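Local coordinates for protein imidazoleglycerol-phosphate dehydratase (Pyrococcus furiosus, PDB 5DNL) that catalyses the dehydration of imidazoleglycerol phosphate to imidazole acetol phosphate, the sixth step of histidine biosynthesis, and is caught here with a triazole phosphonate inhibitor on its manganese ions, at residues M84-V89 with H146-A151; F34-L38 with L155-R160; R51-E56 with S117-F122; F74-N79 with V91-S96. One frame throughout, in Å; residues are numbered along the deposited sequence.

Contact 1. Residues M84-V89 with H146-A151; sequences MDDALV and HIVEAA. With MN (manganese (II) ion), chain D; MN (manganese (II) ion), chain E; 5DL ([(2S)-2-hydroxy-3-(1H-1,2,4-triazol-1-yl)propyl]phosphonic acid), chain F.
His146 lies with the edge of its imidazole against the turn at Asp86. Its ND1 donates to OD1 of Asp86 at 2.8 Å, almost straight (163°) and within the ring plane, and the carboxylate, met on its syn side, is turned 50° from that plane. This bond fixes the ring's rotation and leaves NE2, 2.3 Å from a manganese ion, directed at the metal. OD2 of Asp86 is held in turn by the backbone N atoms of Glu142 and Asn143. The fold here is a beta hairpin, with a type II' turn from Met84 to Ala87, lying over helix 144-162, whose first turns carry metal ligands. Met84 crosses the imidazole at about a right angle, its SD oblique to the ring and 3.5 Å from N2 of the triazole inhibitor. A bend at the last torsion (chi3 -55°) brings its CE to 3.5 Å from CD of Glu149, whose OE1 binds the second manganese. Asp85 reaches the first metal indirectly: its OD2 accepts from the metal-bound water, while OD1 forms a salt bridge with Arg98 of a neighbouring subunit. On the strand that leaves the turn, CG2 of Val89 rests on CB of Ala150, 3.8 Å away.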
# COMPACT_ATOMS: atom_id res chain seq x y z
N MET A 84 12.86 24.55 27.58
CA MET A 84 11.82 24.97 28.51
C MET A 84 10.88 23.79 28.69
O MET A 84 10.01 23.54 27.82
CB MET A 84 11.07 26.21 28.04
CG MET A 84 10.03 26.60 29.08
SD MET A 84 9.21 28.20 28.91
CE MET A 84 10.64 29.25 28.82
N ASP A 85 11.02 23.09 29.81
CA ASP A 85 10.31 21.85 30.06
C ASP A 85 10.43 20.93 28.82
O ASP A 85 11.55 20.62 28.42
CB ASP A 85 8.87 22.14 30.49
CG ASP A 85 8.78 22.93 31.80
OD1 ASP A 85 9.81 23.32 32.39
OD2 ASP A 85 7.64 23.14 32.23
N ASP A 86 9.30 20.55 28.21
CA ASP A 86 9.31 19.72 27.00
C ASP A 86 10.02 20.33 25.81
O ASP A 86 10.50 19.58 24.96
CB ASP A 86 7.87 19.39 26.58
CG ASP A 86 7.02 20.63 26.42
OD1 ASP A 86 6.70 21.28 27.45
OD2 ASP A 86 6.69 21.03 25.27
N ALA A 87 10.07 21.65 25.70
CA ALA A 87 10.63 22.33 24.53
C ALA A 87 12.14 22.32 24.55
O ALA A 87 12.77 22.44 25.61
CB ALA A 87 10.13 23.77 24.42
N LEU A 88 12.73 22.19 23.36
CA LEU A 88 14.18 22.34 23.19
C LEU A 88 14.39 23.00 21.85
O LEU A 88 14.01 22.42 20.84
CB LEU A 88 14.87 20.97 23.26
CG LEU A 88 16.40 21.02 23.22
CD1 LEU A 88 16.93 21.69 24.47
CD2 LEU A 88 16.94 19.60 23.07
N VAL A 89 14.90 24.22 21.83
CA VAL A 89 14.91 25.03 20.62
C VAL A 89 16.31 25.54 20.35
O VAL A 89 16.93 26.14 21.22
CB VAL A 89 13.92 26.20 20.73
CG1 VAL A 89 13.95 27.06 19.47
CG2 VAL A 89 12.51 25.72 21.00
N HIS A 146 5.96 27.14 25.74
CA HIS A 146 7.33 26.70 26.02
C HIS A 146 8.22 26.82 24.77
O HIS A 146 9.36 27.28 24.85
CB HIS A 146 7.37 25.28 26.54
CG HIS A 146 6.67 25.10 27.85
ND1 HIS A 146 6.27 23.86 28.31
CD2 HIS A 146 6.29 25.99 28.79
CE1 HIS A 146 5.70 24.00 29.49
NE2 HIS A 146 5.68 25.28 29.80
N ILE A 147 7.67 26.45 23.62
CA ILE A 147 8.40 26.53 22.35
C ILE A 147 8.71 27.98 21.98
O ILE A 147 9.86 28.32 21.67
CB ILE A 147 7.62 25.82 21.21
CG1 ILE A 147 7.58 24.32 21.46
CG2 ILE A 147 8.26 26.11 19.86
CD1 ILE A 147 6.52 23.56 20.67
N VAL A 148 7.69 28.83 22.01
CA VAL A 148 7.86 30.22 21.57
C VAL A 148 8.75 30.97 22.57
O VAL A 148 9.67 31.71 22.17
CB VAL A 148 6.51 30.89 21.35
CG1 VAL A 148 6.66 32.38 21.04
CG2 VAL A 148 5.78 30.22 20.20
N GLU A 149 8.51 30.80 23.87
CA GLU A 149 9.36 31.49 24.85
C GLU A 149 10.80 30.99 24.77
O GLU A 149 11.72 31.80 24.88
CB GLU A 149 8.81 31.39 26.28
CG GLU A 149 9.53 32.30 27.26
CD GLU A 149 8.93 32.32 28.62
OE1 GLU A 149 7.79 31.82 28.83
OE2 GLU A 149 9.66 32.80 29.53
N ALA A 150 11.03 29.69 24.58
CA ALA A 150 12.40 29.21 24.39
C ALA A 150 13.06 29.87 23.18
O ALA A 150 14.24 30.22 23.22
CB ALA A 150 12.43 27.69 24.26
N ALA A 151 12.31 30.07 22.10
CA ALA A 151 12.83 30.78 20.93
C ALA A 151 13.25 32.21 21.27
O ALA A 151 14.31 32.66 20.84
CB ALA A 151 11.82 30.77 19.81
MN MN D . 4.81 26.05 31.78
MN MN E . 6.31 32.28 30.30
N1 5DL F . 6.36 30.14 30.95
C3 5DL F . 7.16 28.33 32.02
N2 5DL F . 7.42 29.58 31.61
C8 5DL F . 10.02 32.08 32.92
C7 5DL F . 8.62 31.51 32.71
C6 5DL F . 8.70 30.25 31.85
C5 5DL F . 5.45 29.16 30.98
O10 5DL F . 10.56 30.32 34.87
P9 5DL F . 11.22 30.98 33.71
O11 5DL F . 12.40 31.84 34.09
O12 5DL F . 11.69 29.94 32.70
O13 5DL F . 7.76 32.46 32.06
N4 5DL F . 5.89 28.05 31.62
O HOH W 1 6.59 25.49 32.94

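Contact 2. Residues F34-L38 with L155-R160; sequences FAFYL and LGMALR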
# COMPACT_ATOMS: atom_id res chain seq x y z
N PHE A 34 13.42 38.15 25.80
CA PHE A 34 14.46 38.50 24.86
C PHE A 34 15.49 39.44 25.50
O PHE A 34 16.69 39.20 25.43
CB PHE A 34 13.87 39.14 23.60
CG PHE A 34 14.92 39.63 22.66
CD1 PHE A 34 15.57 38.74 21.84
CD2 PHE A 34 15.35 40.95 22.69
CE1 PHE A 34 16.59 39.18 21.02
CE2 PHE A 34 16.35 41.39 21.86
CZ PHE A 34 16.98 40.50 21.02
N ALA A 35 15.01 40.52 26.12
CA ALA A 35 15.93 41.52 26.67
C ALA A 35 16.73 40.94 27.83
O ALA A 35 17.92 41.24 27.96
CB ALA A 35 15.16 42.74 27.12
N PHE A 36 16.09 40.11 28.65
CA PHE A 36 16.76 39.53 29.82
C PHE A 36 17.94 38.66 29.39
O PHE A 36 19.04 38.75 29.93
CB PHE A 36 15.78 38.72 30.65
CG PHE A 36 16.32 38.25 31.98
CD1 PHE A 36 16.26 39.07 33.09
CD2 PHE A 36 16.86 36.98 32.10
CE1 PHE A 36 16.73 38.62 34.31
CE2 PHE A 36 17.35 36.53 33.32
CZ PHE A 36 17.27 37.35 34.42
N TYR A 37 17.72 37.80 28.38
CA TYR A 37 18.74 36.91 27.91
C TYR A 37 19.78 37.59 27.00
O TYR A 37 20.93 37.13 26.94
CB TYR A 37 18.12 35.65 27.30
CG TYR A 37 17.48 34.81 28.40
CD1 TYR A 37 18.26 33.93 29.14
CD2 TYR A 37 16.17 34.97 28.76
CE1 TYR A 37 17.71 33.20 30.20
CE2 TYR A 37 15.61 34.26 29.82
CZ TYR A 37 16.37 33.36 30.52
OH TYR A 37 15.79 32.65 31.55
N LEU A 38 19.40 38.68 26.35
CA LEU A 38 20.38 39.56 25.66
C LEU A 38 21.35 40.21 26.66
O LEU A 38 22.52 40.45 26.35
CB LEU A 38 19.66 40.64 24.86
CG LEU A 38 20.52 41.64 24.08
CD1 LEU A 38 21.27 40.94 22.96
CD2 LEU A 38 19.66 42.75 23.52
N LEU A 155 16.95 33.67 21.10
CA LEU A 155 17.33 34.87 20.34
C LEU A 155 18.14 35.83 21.20
O LEU A 155 19.14 36.38 20.74
CB LEU A 155 16.11 35.55 19.76
CG LEU A 155 15.53 34.87 18.52
CD1 LEU A 155 14.13 35.40 18.27
CD2 LEU A 155 16.41 35.08 17.30
N GLY A 156 17.69 36.05 22.43
CA GLY A 156 18.42 36.94 23.34
C GLY A 156 19.82 36.43 23.60
O GLY A 156 20.80 37.19 23.43
N MET A 157 19.95 35.15 23.95
CA MET A 157 21.26 34.55 24.22
C MET A 157 22.17 34.58 23.00
O MET A 157 23.33 34.87 23.10
CB MET A 157 21.12 33.11 24.69
CG MET A 157 20.48 32.91 26.03
SD MET A 157 21.60 33.31 27.39
CE MET A 157 23.14 33.12 26.54
N ALA A 158 21.62 34.25 21.83
CA ALA A 158 22.42 34.20 20.62
C ALA A 158 22.93 35.56 20.22
O ALA A 158 24.10 35.72 19.84
CB ALA A 158 21.63 33.56 19.47
N LEU A 159 22.06 36.56 20.32
CA LEU A 159 22.43 37.93 19.99
C LEU A 159 23.35 38.53 21.04
O LEU A 159 24.18 39.37 20.70
CB LEU A 159 21.21 38.81 19.71
CG LEU A 159 20.58 38.58 18.33
CD1 LEU A 159 19.16 39.05 18.29
CD2 LEU A 159 21.41 39.23 17.23
N ARG A 160 23.26 38.08 22.29
CA ARG A 160 24.26 38.52 23.30
C ARG A 160 25.67 38.23 22.77
O ARG A 160 26.57 39.07 22.89
CB ARG A 160 24.04 37.81 24.63
CG ARG A 160 24.99 38.25 25.75
CD ARG A 160 25.02 37.27 26.91
NE ARG A 160 23.73 36.99 27.51
CZ ARG A 160 23.52 36.08 28.47
NH1 ARG A 160 24.53 35.36 28.96
NH2 ARG A 160 22.29 35.87 28.94
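Gly156 is the hollow into which the end of helix 25-38 sinks. With no side chain between them, its CA comes to 4.0 Å from CA of Leu38, and the backbones touch through CA-H...O contacts in both directions: CA of Leu38 to O of Gly156 at 3.3 Å, and CA of Gly156 to O of Phe34. On one flank of this dip Phe34 turns its ring edge to the helix, CD1 3.5 Å from N of Gly156, with CB of Leu155 and CD1 of Leu159 both at that edge. Leu38 starts out away from the partner helix, but with CG anti to its own N (chi1 -180°) its CD1 swings back into the notch between Leu159 and the backbone N of Arg160. The segments 34-38 and 155-160 run broadly parallel, 33° apart with axes only 6.9 Å from each other, a close glycine-mediated crossing that packs helix 25-38 beside helix 144-162. In one of its two conformers, Met157 fills the other flank, its SD at the edge of the Tyr37 ring in a Met-aromatic contact. Near the C-terminal end of helix 25-38, Arg160 bends at chi3 (-56°) and grips O of Tyr37 side-on with NE and NH2, at 2.9 and 2.7 Å respectively. Both donors reach that oxygen from the same face of its carbonyl plane. Phe36, on the outer side, makes a cation-pi interaction with Arg168 of a neighbouring subunit.

Contact 3. Residues R51-E56 with S117-F122; sequences RHHLWE and SLLKEF. With MN (manganese (II) ion), chain B; MN (manganese (II) ion), chain C; 5DL ([(2S)-2-hydroxy-3-(1H-1,2,4-triazol-1-yl)propyl]phosphonic acid), chain G.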
# COMPACT_ATOMS: atom_id res chain seq x y z
N ARG A 51 -2.39 42.83 15.50
CA ARG A 51 -1.27 42.18 16.17
C ARG A 51 -0.15 41.79 15.19
O ARG A 51 1.01 41.89 15.53
CB ARG A 51 -1.72 40.94 16.98
CG ARG A 51 -2.50 41.28 18.25
CD ARG A 51 -2.86 40.03 19.03
NE ARG A 51 -1.71 39.46 19.74
CZ ARG A 51 -1.49 38.16 19.96
NH1 ARG A 51 -2.32 37.23 19.48
NH2 ARG A 51 -0.43 37.80 20.66
N HIS A 52 -0.49 41.32 13.98
CA HIS A 52 0.56 40.97 13.01
C HIS A 52 1.44 42.18 12.73
O HIS A 52 2.67 42.07 12.71
CB HIS A 52 -0.09 40.48 11.74
CG HIS A 52 0.83 40.11 10.61
ND1 HIS A 52 0.64 38.95 9.90
CD2 HIS A 52 1.87 40.75 10.01
CE1 HIS A 52 1.50 38.89 8.90
NE2 HIS A 52 2.27 39.96 8.95
N HIS A 53 0.81 43.33 12.49
CA HIS A 53 1.59 44.54 12.22
C HIS A 53 2.49 44.88 13.42
O HIS A 53 3.63 45.28 13.25
CB HIS A 53 0.70 45.73 11.89
CG HIS A 53 -0.14 45.55 10.66
ND1 HIS A 53 -1.31 46.25 10.47
CD2 HIS A 53 0.00 44.77 9.57
CE1 HIS A 53 -1.85 45.92 9.32
NE2 HIS A 53 -1.06 45.03 8.74
N LEU A 54 1.98 44.71 14.63
CA LEU A 54 2.78 44.91 15.83
C LEU A 54 3.99 44.00 15.90
O LEU A 54 5.11 44.44 16.10
CB LEU A 54 1.94 44.72 17.09
CG LEU A 54 2.68 44.77 18.41
CD1 LEU A 54 3.21 46.18 18.70
CD2 LEU A 54 1.81 44.24 19.53
N TRP A 55 3.76 42.70 15.77
CA TRP A 55 4.87 41.73 15.91
C TRP A 55 5.96 41.95 14.86
O TRP A 55 7.16 41.92 15.15
CB TRP A 55 4.35 40.28 15.92
CG TRP A 55 3.72 39.86 17.22
CD1 TRP A 55 2.63 40.44 17.83
CD2 TRP A 55 4.15 38.80 18.09
NE1 TRP A 55 2.37 39.80 19.01
CE2 TRP A 55 3.27 38.79 19.20
CE3 TRP A 55 5.18 37.85 18.04
CZ2 TRP A 55 3.40 37.88 20.24
CZ3 TRP A 55 5.30 36.94 19.07
CH2 TRP A 55 4.42 36.97 20.15
N GLU A 56 5.54 42.12 13.61
CA GLU A 56 6.48 42.35 12.52
C GLU A 56 7.22 43.67 12.74
O GLU A 56 8.44 43.72 12.60
CB GLU A 56 5.72 42.39 11.20
CG GLU A 56 6.57 42.82 10.02
CD GLU A 56 5.91 42.55 8.69
OE1 GLU A 56 4.75 42.08 8.66
OE2 GLU A 56 6.56 42.85 7.67
N SER A 117 2.29 32.28 12.95
CA SER A 117 2.26 33.49 12.09
C SER A 117 3.00 34.66 12.74
O SER A 117 3.84 35.31 12.12
CB SER A 117 0.83 33.93 11.78
OG SER A 117 0.79 35.29 11.26
N LEU A 118 2.69 34.91 13.99
CA LEU A 118 3.23 36.07 14.70
C LEU A 118 4.71 35.86 15.02
O LEU A 118 5.52 36.79 14.86
CB LEU A 118 2.43 36.35 15.96
CG LEU A 118 0.96 36.72 15.75
CD1 LEU A 118 0.27 36.95 17.09
CD2 LEU A 118 0.78 37.93 14.86
N LEU A 119 5.08 34.65 15.44
CA LEU A 119 6.49 34.34 15.66
C LEU A 119 7.31 34.55 14.41
O LEU A 119 8.34 35.24 14.42
CB LEU A 119 6.69 32.93 16.19
CG LEU A 119 8.14 32.47 16.29
CD1 LEU A 119 8.91 33.27 17.32
CD2 LEU A 119 8.16 30.98 16.64
N LYS A 120 6.84 33.98 13.31
CA LYS A 120 7.56 34.07 12.04
C LYS A 120 7.69 35.52 11.58
O LYS A 120 8.74 35.92 11.07
CB LYS A 120 6.90 33.24 10.93
CG LYS A 120 7.12 31.75 11.07
CD LYS A 120 6.50 31.01 9.90
CE LYS A 120 6.84 29.53 9.91
NZ LYS A 120 6.15 28.84 8.79
N GLU A 121 6.63 36.31 11.75
CA GLU A 121 6.68 37.69 11.29
C GLU A 121 7.59 38.56 12.16
O GLU A 121 8.31 39.44 11.65
CB GLU A 121 5.28 38.26 11.11
CG GLU A 121 4.61 37.65 9.90
CD GLU A 121 5.36 37.96 8.63
OE1 GLU A 121 5.33 39.12 8.16
OE2 GLU A 121 6.06 37.05 8.15
N PHE A 122 7.62 38.30 13.46
CA PHE A 122 8.61 38.97 14.31
C PHE A 122 10.04 38.63 13.86
O PHE A 122 10.89 39.52 13.73
CB PHE A 122 8.42 38.58 15.79
CG PHE A 122 9.59 38.98 16.66
CD1 PHE A 122 9.69 40.27 17.15
CD2 PHE A 122 10.60 38.08 16.94
CE1 PHE A 122 10.79 40.66 17.92
CE2 PHE A 122 11.68 38.45 17.71
CZ PHE A 122 11.78 39.74 18.19
MN MN B . 3.83 40.52 7.42
MN MN C . -1.55 44.21 6.58
N1 5DL G . 0.44 43.20 6.36
C3 5DL G . 2.53 42.92 5.58
N2 5DL G . 1.37 43.57 5.43
C8 5DL G . 0.67 46.90 3.66
C7 5DL G . 0.83 45.96 4.86
C6 5DL G . 1.14 44.55 4.38
C5 5DL G . 1.10 42.29 7.09
O10 5DL G . 3.32 47.17 3.37
P9 5DL G . 2.09 47.02 2.54
O11 5DL G . 1.81 48.20 1.64
O12 5DL G . 2.15 45.77 1.68
O13 5DL G . -0.36 45.93 5.66
N4 5DL G . 2.36 42.09 6.66
O HOH W 2 5.16 41.43 5.92
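His52, Glu56 and Glu121 meet at a manganese ion: NE2 of His52 lies 2.3 Å from it, and OE1 of Glu56 and OE1 of Glu121 each bind it at 2.2 Å. Triazole N4 of the inhibitor, a water and His146 of a neighbouring subunit make up the rest of the shell. The two carboxylates come up side by side, pointing the same way but with planes 88° apart; their OE1 atoms are 3.1 Å from each other, and the shared metal presumably offsets the repulsion of their charges. OE2 of Glu56 accepts from the metal-bound water. Glu56 reaches the ion by an extended chain, whereas a bend at chi2 (-62°) turns the carboxylate of Glu121 to the metal. CB of Glu121 lies over one face of the His52 imidazole, and its CG is 3.5 Å from CE1 of that ring. ND1 of His52 is held by Glu111 of the same neighbouring subunit. His52 and Glu56 sit one helical turn apart and their neighbour His53 binds the second manganese through NE2, so helix 51-69 carries an HHxxE metal-binding sequence that supplies ligands to both ions; Glu121 comes from helix 116-130, and the two segments cross at 35°. Behind the metal the helices are joined by Leu118. Its CB makes a CH-pi contact over the six-membered ring of Trp55, 4.0 Å from the centroid, its CD1 sits on a face of the Arg51 guanidinium, and its CD2 lies 3.6 Å from CA of His52. Asp24 ties down the outer groups, accepting from NE1 of Trp55 and pairing with Arg51.

Contact 4. Residues F74-N79 with V91-S96; sequences FTRFGN and VSVDIS. With 5DL ([(2S)-2-hydroxy-3-(1H-1,2,4-triazol-1-yl)propyl]phosphonic acid), chain I.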
# COMPACT_ATOMS: atom_id res chain seq x y z
N PHE A 74 32.23 43.42 15.06
CA PHE A 74 31.39 42.63 15.96
C PHE A 74 31.56 41.14 15.67
O PHE A 74 31.98 40.76 14.57
CB PHE A 74 29.91 43.05 15.85
CG PHE A 74 29.41 43.12 14.45
CD1 PHE A 74 28.87 42.00 13.83
CD2 PHE A 74 29.49 44.30 13.71
CE1 PHE A 74 28.43 42.07 12.53
CE2 PHE A 74 29.04 44.37 12.41
CZ PHE A 74 28.51 43.24 11.81
N THR A 75 31.21 40.33 16.67
CA THR A 75 31.48 38.90 16.70
C THR A 75 30.70 38.15 15.58
O THR A 75 31.19 37.13 15.08
CB THR A 75 31.15 38.36 18.11
OG1 THR A 75 32.11 38.93 19.05
CG2 THR A 75 31.24 36.85 18.21
N ARG A 76 29.54 38.67 15.21
CA ARG A 76 28.74 38.28 14.01
C ARG A 76 27.89 37.01 14.25
O ARG A 76 26.71 37.00 13.90
CB ARG A 76 29.61 38.10 12.75
CG ARG A 76 28.84 37.65 11.53
CD ARG A 76 29.74 37.48 10.33
NE ARG A 76 28.98 36.82 9.26
CZ ARG A 76 29.49 36.35 8.13
NH1 ARG A 76 30.79 36.49 7.82
NH2 ARG A 76 28.68 35.75 7.27
N PHE A 77 28.51 35.97 14.78
CA PHE A 77 27.86 34.69 15.01
C PHE A 77 27.48 34.49 16.46
O PHE A 77 28.27 34.80 17.35
CB PHE A 77 28.78 33.58 14.57
CG PHE A 77 29.09 33.59 13.11
CD1 PHE A 77 28.20 33.01 12.22
CD2 PHE A 77 30.24 34.19 12.60
CE1 PHE A 77 28.45 33.02 10.86
CE2 PHE A 77 30.48 34.20 11.24
CZ PHE A 77 29.59 33.60 10.37
N GLY A 78 26.30 33.93 16.71
CA GLY A 78 25.91 33.51 18.02
C GLY A 78 24.84 32.45 17.94
O GLY A 78 23.98 32.50 17.06
N ASN A 79 24.93 31.46 18.83
CA ASN A 79 23.95 30.38 18.92
C ASN A 79 23.43 30.22 20.32
O ASN A 79 24.09 30.62 21.29
CB ASN A 79 24.55 29.04 18.51
CG ASN A 79 25.11 29.04 17.11
OD1 ASN A 79 24.42 29.40 16.14
ND2 ASN A 79 26.35 28.59 16.98
N VAL A 91 18.60 28.18 18.31
CA VAL A 91 18.56 29.48 17.68
C VAL A 91 19.96 29.78 17.19
O VAL A 91 20.92 29.69 17.95
CB VAL A 91 18.08 30.58 18.63
CG1 VAL A 91 18.11 31.94 17.91
CG2 VAL A 91 16.69 30.26 19.12
N SER A 92 20.08 30.09 15.90
CA SER A 92 21.39 30.38 15.32
C SER A 92 21.31 31.66 14.53
O SER A 92 20.42 31.81 13.67
CB SER A 92 21.82 29.22 14.41
OG SER A 92 23.11 29.44 13.82
N VAL A 93 22.23 32.60 14.82
CA VAL A 93 22.23 33.92 14.21
C VAL A 93 23.56 34.18 13.54
O VAL A 93 24.62 33.86 14.08
CB VAL A 93 21.96 35.01 15.28
CG1 VAL A 93 22.15 36.42 14.71
CG2 VAL A 93 20.58 34.86 15.88
N ASP A 94 23.51 34.77 12.35
CA ASP A 94 24.68 35.30 11.66
C ASP A 94 24.30 36.72 11.22
O ASP A 94 23.43 36.89 10.36
CB ASP A 94 25.04 34.40 10.47
CG ASP A 94 26.04 35.00 9.54
OD1 ASP A 94 26.53 36.11 9.81
OD2 ASP A 94 26.34 34.35 8.50
N ILE A 95 24.96 37.74 11.80
CA ILE A 95 24.73 39.12 11.41
C ILE A 95 25.51 39.36 10.12
O ILE A 95 26.59 39.95 10.07
CB ILE A 95 25.08 40.12 12.54
CG1 ILE A 95 24.36 39.72 13.84
CG2 ILE A 95 24.70 41.53 12.14
CD1 ILE A 95 24.65 40.61 15.04
N SER A 96 24.91 38.84 9.05
CA SER A 96 25.56 38.62 7.76
C SER A 96 25.34 39.72 6.73
O SER A 96 25.97 39.69 5.67
CB SER A 96 24.91 37.37 7.15
OG SER A 96 23.50 37.57 7.07
N1 5DL I . 29.56 32.06 -0.19
C3 5DL I . 27.80 33.20 0.67
N2 5DL I . 29.07 32.84 0.83
C8 5DL I . 31.77 34.47 2.99
C7 5DL I . 31.06 34.12 1.67
C6 5DL I . 29.88 33.23 1.97
C5 5DL I . 28.49 31.95 -1.00
O10 5DL I . 30.04 36.48 3.45
P9 5DL I . 30.78 35.42 4.19
O11 5DL I . 31.76 36.00 5.20
O12 5DL I . 29.83 34.44 4.87
O13 5DL I . 31.96 33.45 0.79
N4 5DL I . 27.44 32.63 -0.49
O HOH W 3 25.77 31.26 14.53
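Arg76 runs out beside Asp94, both side chains pointing the same way, and grips it side-on with two nitrogens. NE meets OD1 at 2.6 Å, in the guanidinium plane, and NH2 meets OD2 at 3.0 Å on that oxygen's syn lone pair, less straight at 140°. The extended chain carries the guanidinium to the inhibitor, where NH1 donates to phosphonate O11 at 2.8 Å and NH2 to O12. Asp94 thus acts as a second-shell residue, helping to fix the rotation of the arginine's guanidinium for the phosphonate, whose pocket also includes Arg98, Ser171 and Lys173. The ring of Phe77 supports the pair, its CZ over one face of the guanidinium and its CE1 3.4 Å from CG of Asp94. These residues stand where the hairpin of strands 77-84 and 87-94 opens toward the ligand. Its antiparallel ladder has Gly78 and Val93 as a hydrogen-bonded pair between the non-hydrogen-bonded pairs Phe77-Asp94 and Asn79-Ser92. Beyond the Phe77-Asp94 pair, N of Ile95 still donates to O of Arg76, 2.8 Å away and nearly straight at 173°. Ile95, the centre of an inverse gamma turn, puts CG2 3.8 Å from CE1 of Phe74, while its O lies at that ring's edge. At the other end of the ladder, OG of Ser92 donates to OD1 of Asn79 at 2.7 Å, approaching nearly in line with the amide C=O; ND2 of Asn79 bonds to O of Ile81 of a neighbouring subunit.

How the contacts relate
All four contacts are buried, but their chemistry follows their place. Contacts 1 and 3 supply complementary ligands to the manganese sites at subunit boundaries: the His146 and Glu149 side of one copy meets the His52, His53, Glu56 and Glu121 side of another. Contact 4 serves the phosphonate end of the inhibitor with charged groups instead of metals. Contact 2, the innermost, whose centre lies about 8 Å from the centre of the chain, is mainly helix packing. Helix 144-162 runs through contacts 1 and 2, strand 87-94 through contacts 1 and 4. Contact 2 also touches contacts 3 and 4, through Leu155 on Phe122 and Leu159 on Val93; contacts 3 and 4 lie on opposite sides of the centre.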